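Local coordinates for phage-related protein (Bordetella bronchiseptica RB50, PDB 3BJQ) that probably serves as a major capsid protein of a phage or prophage, building the shell that encloses the viral genome, at residues Ala149-Asp161 and Leu182-Leu196. Numbering follows the deposited sequence.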
loop_
_atom_site.group_PDB
_atom_site.type_symbol
_atom_site.label_atom_id
_atom_site.label_comp_id
_atom_site.label_asym_id
_atom_site.label_seq_id
_atom_site.Cartn_x
_atom_site.Cartn_y
_atom_site.Cartn_z
ATOM N N ALA E 149 3.197 48.338 46.307
ATOM C CA ALA E 149 2.650 46.995 46.144
ATOM C C ALA E 149 2.924 46.489 44.741
ATOM O O ALA E 149 2.850 45.285 44.498
ATOM C CB ALA E 149 1.147 46.972 46.428
ATOM N N ARG E 150 3.246 47.408 43.822
ATOM C CA ARG E 150 3.606 47.040 42.454
ATOM C C ARG E 150 4.955 46.332 42.451
ATOM O O ARG E 150 5.853 46.694 43.220
ATOM C CB ARG E 150 3.654 48.257 41.530
ATOM C CG ARG E 150 2.329 48.928 41.374
ATOM C CD ARG E 150 2.471 50.220 40.618
ATOM N NE ARG E 150 1.160 50.786 40.339
ATOM C CZ ARG E 150 0.945 51.936 39.716
ATOM N NH1 ARG E 150 1.957 52.676 39.302
ATOM N NH2 ARG E 150 -0.301 52.339 39.512
ATOM N N TRP E 151 5.089 45.347 41.559
ATOM C CA TRP E 151 6.214 44.400 41.570
ATOM C C TRP E 151 7.571 45.011 41.249
ATOM O O TRP E 151 8.606 44.363 41.442
ATOM C CB TRP E 151 5.917 43.247 40.603
ATOM C CG TRP E 151 4.789 42.352 41.043
ATOM C CD1 TRP E 151 3.858 42.604 42.015
ATOM C CD2 TRP E 151 4.442 41.079 40.484
ATOM N NE1 TRP E 151 3.000 41.548 42.131
ATOM C CE2 TRP E 151 3.313 40.610 41.186
ATOM C CE3 TRP E 151 4.990 40.283 39.472
ATOM C CZ2 TRP E 151 2.726 39.388 40.917
ATOM C CZ3 TRP E 151 4.406 39.052 39.205
ATOM C CH2 TRP E 151 3.292 38.615 39.937
ATOM N N THR E 152 7.545 46.223 40.703
ATOM C CA THR E 152 8.734 47.020 40.450
ATOM C C THR E 152 9.340 47.565 41.755
ATOM O O THR E 152 10.511 47.942 41.788
ATOM C CB THR E 152 8.398 48.197 39.539
ATOM O OG1 THR E 152 7.243 48.859 40.048
ATOM C CG2 THR E 152 8.106 47.704 38.116
ATOM N N SER E 153 8.539 47.619 42.824
ATOM C CA SER E 153 9.036 48.015 44.122
ATOM C C SER E 153 9.694 46.838 44.857
ATOM O O SER E 153 9.145 45.736 44.900
ATOM C CB SER E 153 7.909 48.556 45.000
ATOM O OG SER E 153 8.376 48.807 46.329
ATOM N N PRO E 154 10.856 47.080 45.486
ATOM C CA PRO E 154 11.455 46.016 46.281
ATOM C C PRO E 154 10.576 45.592 47.459
ATOM O O PRO E 154 10.718 44.474 47.950
ATOM C CB PRO E 154 12.749 46.655 46.785
ATOM C CG PRO E 154 12.505 48.118 46.744
ATOM C CD PRO E 154 11.667 48.311 45.521
ATOM N N ASP E 155 9.682 46.480 47.896
ATOM C CA ASP E 155 8.785 46.223 49.021
ATOM C C ASP E 155 7.585 45.327 48.716
ATOM O O ASP E 155 6.880 44.898 49.633
ATOM C CB ASP E 155 8.244 47.549 49.567
ATOM C CG ASP E 155 9.327 48.410 50.175
ATOM O OD1 ASP E 155 10.431 47.888 50.422
ATOM O OD2 ASP E 155 9.069 49.607 50.408
ATOM N N SER E 156 7.346 45.065 47.435
ATOM C CA SER E 156 6.224 44.238 47.005
ATOM C C SER E 156 6.446 42.763 47.331
ATOM O O SER E 156 7.545 42.353 47.706
ATOM C CB SER E 156 5.978 44.412 45.515
ATOM O OG SER E 156 7.129 44.067 44.767
ATOM N N ASP E 157 5.391 41.970 47.202
ATOM C CA ASP E 157 5.465 40.540 47.512
ATOM C C ASP E 157 4.709 39.749 46.448
ATOM O O ASP E 157 3.603 39.255 46.715
ATOM C CB ASP E 157 4.884 40.269 48.906
ATOM C CG ASP E 157 5.264 38.895 49.475
ATOM O OD1 ASP E 157 5.755 38.005 48.747
ATOM O OD2 ASP E 157 5.066 38.700 50.688
ATOM N N PRO E 158 5.301 39.625 45.239
ATOM C CA PRO E 158 4.713 38.837 44.172
ATOM C C PRO E 158 4.217 37.450 44.612
ATOM O O PRO E 158 3.143 37.034 44.221
ATOM C CB PRO E 158 5.875 38.686 43.170
ATOM C CG PRO E 158 6.672 39.904 43.350
ATOM C CD PRO E 158 6.575 40.236 44.822
ATOM N N THR E 159 5.010 36.740 45.410
ATOM C CA THR E 159 4.626 35.407 45.865
ATOM C C THR E 159 3.302 35.424 46.617
ATOM O O THR E 159 2.435 34.594 46.387
ATOM C CB THR E 159 5.714 34.791 46.726
ATOM O OG1 THR E 159 6.913 34.649 45.936
ATOM C CG2 THR E 159 5.276 33.444 47.285
ATOM N N LYS E 160 3.149 36.388 47.514
ATOM C CA LYS E 160 1.928 36.552 48.277
ATOM C C LYS E 160 0.730 36.900 47.383
ATOM O O LYS E 160 -0.371 36.413 47.599
ATOM C CB LYS E 160 2.139 37.650 49.330
ATOM C CG LYS E 160 0.915 38.066 50.145
ATOM C CD LYS E 160 0.429 36.968 51.073
ATOM C CE LYS E 160 -0.764 37.449 51.922
ATOM N NZ LYS E 160 -0.399 38.554 52.866
ATOM N N ASP E 161 0.934 37.771 46.408
ATOM C CA ASP E 161 -0.152 38.127 45.470
ATOM C C ASP E 161 -0.626 36.904 44.682
ATOM O O ASP E 161 -1.820 36.692 44.506
ATOM C CB ASP E 161 0.298 39.220 44.491
ATOM C CG ASP E 161 0.675 40.527 45.183
ATOM O OD1 ASP E 161 0.083 40.865 46.217
ATOM O OD2 ASP E 161 1.572 41.217 44.675
ATOM N N LEU E 182 2.175 36.154 32.866
ATOM C CA LEU E 182 2.987 37.306 33.264
ATOM C C LEU E 182 3.177 38.186 32.040
ATOM O O LEU E 182 3.733 37.721 31.034
ATOM C CB LEU E 182 4.378 36.861 33.702
ATOM C CG LEU E 182 4.515 35.917 34.890
ATOM C CD1 LEU E 182 5.962 35.582 35.111
ATOM C CD2 LEU E 182 3.927 36.578 36.122
ATOM N N SER E 183 2.776 39.448 32.118
ATOM C CA SER E 183 3.104 40.369 31.050
ATOM C C SER E 183 4.612 40.583 31.046
ATOM O O SER E 183 5.274 40.407 32.050
ATOM C CB SER E 183 2.436 41.707 31.255
ATOM O OG SER E 183 2.888 42.329 32.460
ATOM N N ARG E 184 5.137 40.989 29.906
ATOM C CA ARG E 184 6.547 41.287 29.723
ATOM C C ARG E 184 7.083 42.152 30.871
ATOM O O ARG E 184 8.121 41.845 31.464
ATOM C CB ARG E 184 6.671 42.017 28.381
ATOM C CG ARG E 184 8.050 42.308 27.883
ATOM C CD ARG E 184 7.947 42.893 26.464
ATOM N NE ARG E 184 7.469 44.266 26.476
ATOM C CZ ARG E 184 8.231 45.338 26.267
ATOM N NH1 ARG E 184 9.525 45.221 25.996
ATOM N NH2 ARG E 184 7.691 46.548 26.308
ATOM N N LYS E 185 6.351 43.224 31.176
ATOM C CA LYS E 185 6.699 44.129 32.263
ATOM C C LYS E 185 6.692 43.472 33.645
ATOM O O LYS E 185 7.580 43.720 34.445
ATOM C CB LYS E 185 5.747 45.311 32.284
ATOM C CG LYS E 185 6.038 46.329 31.215
ATOM C CD LYS E 185 4.922 47.380 31.156
ATOM C CE LYS E 185 5.339 48.602 30.338
ATOM N NZ LYS E 185 6.079 48.243 29.102
ATOM N N ALA E 186 5.688 42.656 33.932
ATOM C CA ALA E 186 5.652 41.943 35.204
ATOM C C ALA E 186 6.787 40.926 35.294
ATOM O O ALA E 186 7.366 40.741 36.367
ATOM C CB ALA E 186 4.314 41.264 35.421
ATOM N N LEU E 187 7.114 40.261 34.188
ATOM C CA LEU E 187 8.269 39.342 34.185
ATOM C C LEU E 187 9.585 40.077 34.464
ATOM O O LEU E 187 10.420 39.593 35.232
ATOM C CB LEU E 187 8.371 38.541 32.886
ATOM C CG LEU E 187 9.508 37.502 32.831
ATOM C CD1 LEU E 187 9.428 36.487 33.949
ATOM C CD2 LEU E 187 9.534 36.765 31.492
ATOM N N SER E 188 9.769 41.239 33.851
ATOM C CA SER E 188 10.948 42.067 34.122
ATOM C C SER E 188 11.088 42.427 35.601
ATOM O O SER E 188 12.187 42.434 36.151
ATOM C CB SER E 188 10.858 43.375 33.350
ATOM O OG SER E 188 10.664 43.116 31.982
ATOM N N ALA E 189 9.960 42.791 36.207
ATOM C CA ALA E 189 9.919 43.170 37.611
ATOM C C ALA E 189 10.365 42.005 38.473
ATOM O O ALA E 189 11.036 42.189 39.483
ATOM C CB ALA E 189 8.538 43.627 38.010
ATOM N N CYS E 190 10.012 40.795 38.069
ATOM C CA CYS E 190 10.415 39.603 38.803
ATOM C C CYS E 190 11.893 39.225 38.671
ATOM O O CYS E 190 12.456 38.647 39.595
ATOM C CB CYS E 190 9.586 38.389 38.355
ATOM S SG CYS E 190 7.870 38.461 38.819
ATOM N N LYS E 191 12.516 39.539 37.541
ATOM C CA LYS E 191 13.866 39.030 37.214
ATOM C C LYS E 191 14.890 39.204 38.335
ATOM O O LYS E 191 15.682 38.300 38.609
ATOM C CB LYS E 191 14.393 39.679 35.919
ATOM C CG LYS E 191 15.752 39.140 35.470
ATOM C CD LYS E 191 16.091 39.455 34.006
ATOM C CE LYS E 191 17.347 38.664 33.584
ATOM N NZ LYS E 191 18.043 39.245 32.414
ATOM N N TYR E 192 14.883 40.367 38.975
ATOM C CA TYR E 192 15.802 40.640 40.077
ATOM C C TYR E 192 15.038 41.094 41.316
ATOM O O TYR E 192 15.577 41.861 42.113
ATOM C CB TYR E 192 16.811 41.738 39.699
ATOM C CG TYR E 192 17.657 41.438 38.483
ATOM C CD1 TYR E 192 18.672 40.487 38.532
ATOM C CD2 TYR E 192 17.464 42.131 37.290
ATOM C CE1 TYR E 192 19.436 40.203 37.417
ATOM C CE2 TYR E 192 18.233 41.858 36.175
ATOM C CZ TYR E 192 19.223 40.904 36.248
ATOM O OH TYR E 192 19.986 40.639 35.139
ATOM N N HIS E 193 13.794 40.643 41.493
ATOM C CA HIS E 193 13.033 41.078 42.666
ATOM C C HIS E 193 13.762 40.559 43.893
ATOM O O HIS E 193 14.003 39.370 43.957
ATOM C CB HIS E 193 11.597 40.562 42.655
ATOM C CG HIS E 193 10.748 41.180 43.712
ATOM N ND1 HIS E 193 10.809 40.792 45.033
ATOM C CD2 HIS E 193 9.865 42.203 43.659
ATOM C CE1 HIS E 193 9.983 41.538 45.744
ATOM N NE2 HIS E 193 9.407 42.408 44.937
ATOM N N PRO E 194 14.116 41.446 44.862
ATOM C CA PRO E 194 14.944 41.024 45.992
ATOM C C PRO E 194 14.379 39.876 46.843
ATOM O O PRO E 194 15.153 39.073 47.379
ATOM C CB PRO E 194 15.093 42.319 46.813
ATOM C CG PRO E 194 13.919 43.139 46.437
ATOM C CD PRO E 194 13.763 42.874 44.980
ATOM N N LYS E 195 13.062 39.801 46.989
ATOM C CA LYS E 195 12.460 38.741 47.799
ATOM C C LYS E 195 12.638 37.425 47.092
ATOM O O LYS E 195 12.930 36.424 47.724
ATOM C CB LYS E 195 10.968 38.986 48.059
ATOM C CG LYS E 195 10.646 40.091 49.055
ATOM C CD LYS E 195 9.195 40.009 49.516
ATOM C CE LYS E 195 8.844 40.992 50.651
ATOM N NZ LYS E 195 8.869 42.418 50.213
ATOM N N LEU E 196 12.449 37.435 45.778
ATOM C CA LEU E 196 12.604 36.215 44.964
ATOM C C LEU E 196 14.078 35.779 44.874
ATOM O O LEU E 196 14.397 34.594 45.025
ATOM C CB LEU E 196 11.998 36.418 43.575
ATOM C CG LEU E 196 10.489 36.781 43.541
ATOM C CD1 LEU E 196 9.946 36.874 42.106
ATOM C CD2 LEU E 196 9.714 35.778 44.258
HETATM O O HOH W 1 11.471 44.426 41.082
#
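H193 and S156 are joined by a hydrogen bond across the two segments. H193 NE2 donates to S156 OG at 2.8 Å, with the hydroxyl close to the imidazole plane. S156 OG in turn donates to S153 O at 2.6 Å, in the carbonyl plane, so the hydroxyl links H193 to S153 O within the type I turn S153-S156; a direct bond from NE2 to S153 O is weak. H193 stands at the N-cap of helix 194-199, where its ND1 takes the capping bond from K195 N, which is tilted from the ring plane. Both ring nitrogens are thus engaged, which fixes the rotation of the imidazole. Its two faces are covered as well: P158 CD lies over one, 3.9 Å from the H193 ring centroid and 24° off the normal, a CH-pi contact, while P194 CD covers the opposite face.

A second polar link comes from K195. Its chain bends at the last torsion (chi4 68°), bringing NZ to S156 O at 2.8 Å, above the carbonyl plane; a weaker bond reaches D155 O. One water molecule bridges the backbones, donating to W151 O and to A189 O. W151 NE1 donates to D161 OD2, tying the loop to helix 158-173.

Apolar packing centres on W151. With CG beside the backbone N (chi1 -68°), the indole turns its six-membered ring toward helix 184-191 and the end of strand 179-183: C190 SG lies 3.5 Å from W151 CE3 in an oblique sulfur-aromatic contact, L182 CD2 meets the ring edge, and P158 CB covers one face. W151 CB packs on A189 CB at 3.7 Å.

Both segments fall within the phage major capsid protein E family region. The loop before helix 158-173 packs against helix 184-191 through W151 and is bonded to H193 and K195 at the start of helix 194-199; V245 of strand 245-248 packs on W151, L182 and A186, while W217 of helix 210-217 touches P158 and bonds to T159 OG1.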